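PDB 6UI3: cellulase from Clostridium cellulovorans, which probably hydrolyses internal beta-1,4 linkages of cellulose and related plant polysaccharides through its glycoside hydrolase family 5 domain, the part of a longer protein present here. Local coordinates for residues Y94-A97 with Y101-V104. Numbering follows the deposited sequence.
Sequences YALA and YAIV. With EDO (1,2-ethanediol), chain B.
Ala-95 lays its methyl group against that of Ala-102, CB to CB at 4.0 Å, the closest approach between 94-97 and 101-104. Both methyls point at the opposite segment, and their small size lets the backbones come near: the two CA atoms are 6.0 Å apart. A second touch comes from Leu-96. Its CB does not point at the strand, yet the end of the side chain comes nearer: chi2 of -179° sends CD1 on anti to CA, and the other methyl, CD2, is turned to the strand, 4.3 Å from Ala-102 CB. Leucine suits this place because its branched length covers a distance that a methyl on CA could not, while it also packs on Tyr-141 and Lys-144. Ala-95 in turn touches Phe-52 of helix 49-58.

Tyr-101 contributes its backbone, its carbonyl O lying 4.1 Å from Ala-95 CB. Its side chain leaves on the other face of the strand, as alternation along a beta strand demands, and the long ring carries a hydroxyl to Asp-22 and Arg-12. Backbone hydrogen bonds tie Tyr-101 to Val-63 and Ala-102 to Ile-146 in the flanking strands, leaving the Ala-102 methyl on the outer face for the helix.

This is the return half of a beta-alpha-beta unit in the TIM barrel of family 5: strand 62-65, helix 82-96, then a short turn into strand 101-105. No hydrogen bond joins the two segments; helix and strand are held by close, buried apolar packing, in which small side chains set the spacing.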
loop_
_atom_site.group_PDB
_atom_site.type_symbol
_atom_site.label_atom_id
_atom_site.label_comp_id
_atom_site.label_asym_id
_atom_site.label_seq_id
_atom_site.Cartn_x
_atom_site.Cartn_y
_atom_site.Cartn_z
ATOM N N TYR A 94 -5.454 14.150 -7.631
ATOM C CA TYR A 94 -4.705 13.898 -8.858
ATOM C C TYR A 94 -5.062 12.524 -9.420
ATOM O O TYR A 94 -5.129 12.334 -10.641
ATOM C CB TYR A 94 -3.198 13.946 -8.612
ATOM C CG TYR A 94 -2.596 15.266 -8.168
ATOM C CD1 TYR A 94 -3.222 16.481 -8.407
ATOM C CD2 TYR A 94 -1.364 15.286 -7.516
ATOM C CE1 TYR A 94 -2.638 17.686 -7.990
ATOM C CE2 TYR A 94 -0.780 16.471 -7.097
ATOM C CZ TYR A 94 -1.420 17.660 -7.330
ATOM O OH TYR A 94 -0.845 18.851 -6.918
ATOM N N ALA A 95 -5.268 11.545 -8.529
ATOM C CA ALA A 95 -5.664 10.204 -8.942
ATOM C C ALA A 95 -7.138 10.158 -9.314
ATOM O O ALA A 95 -7.501 9.659 -10.380
ATOM C CB ALA A 95 -5.387 9.205 -7.819
ATOM N N LEU A 96 -8.000 10.689 -8.453
ATOM C CA LEU A 96 -9.425 10.556 -8.706
ATOM C C LEU A 96 -9.851 11.316 -9.962
ATOM O O LEU A 96 -10.782 10.885 -10.651
ATOM C CB LEU A 96 -10.242 11.034 -7.507
ATOM C CG LEU A 96 -10.073 10.274 -6.194
ATOM C CD1 LEU A 96 -10.963 10.855 -5.107
ATOM C CD2 LEU A 96 -10.343 8.782 -6.376
ATOM N N ALA A 97 -9.192 12.444 -10.278
ATOM C CA ALA A 97 -9.522 13.192 -11.490
ATOM C C ALA A 97 -9.174 12.405 -12.743
ATOM O O ALA A 97 -9.711 12.700 -13.818
ATOM C CB ALA A 97 -8.806 14.547 -11.502
ATOM N N TYR A 101 -8.117 4.599 -8.738
ATOM C CA TYR A 101 -8.218 4.355 -7.308
ATOM C C TYR A 101 -7.088 5.079 -6.589
ATOM O O TYR A 101 -5.974 5.229 -7.112
ATOM C CB TYR A 101 -8.152 2.852 -7.006
ATOM C CG TYR A 101 -9.414 2.149 -7.433
ATOM C CD1 TYR A 101 -9.547 1.632 -8.704
ATOM C CD2 TYR A 101 -10.503 2.061 -6.568
ATOM C CE1 TYR A 101 -10.714 1.032 -9.109
ATOM C CE2 TYR A 101 -11.671 1.462 -6.961
ATOM C CZ TYR A 101 -11.778 0.961 -8.223
ATOM O OH TYR A 101 -12.959 0.384 -8.595
ATOM N N ALA A 102 -7.385 5.535 -5.375
ATOM C CA ALA A 102 -6.424 6.184 -4.494
ATOM C C ALA A 102 -6.517 5.542 -3.124
ATOM O O ALA A 102 -7.615 5.434 -2.566
ATOM C CB ALA A 102 -6.751 7.669 -4.355
ATOM N N ILE A 103 -5.378 5.129 -2.569
ATOM C CA ILE A 103 -5.323 4.521 -1.235
ATOM C C ILE A 103 -4.590 5.496 -0.326
ATOM O O ILE A 103 -3.467 5.900 -0.641
ATOM C CB ILE A 103 -4.595 3.163 -1.258
ATOM C CG1 ILE A 103 -5.347 2.149 -2.127
ATOM C CG2 ILE A 103 -4.404 2.621 0.166
ATOM C CD1 ILE A 103 -4.484 1.009 -2.621
ATOM N N VAL A 104 -5.200 5.859 0.807
ATOM C CA VAL A 104 -4.571 6.685 1.838
ATOM C C VAL A 104 -4.384 5.836 3.091
ATOM O O VAL A 104 -5.261 5.048 3.452
ATOM C CB VAL A 104 -5.442 7.919 2.147
ATOM C CG1 VAL A 104 -4.898 8.694 3.356
ATOM C CG2 VAL A 104 -5.519 8.854 0.968
HETATM C C1 EDO B . -9.071 9.908 -17.853
HETATM O O1 EDO B . -7.911 10.436 -17.192
HETATM C C2 EDO B . -10.159 9.518 -16.851
HETATM O O2 EDO B . -10.693 10.677 -16.195
#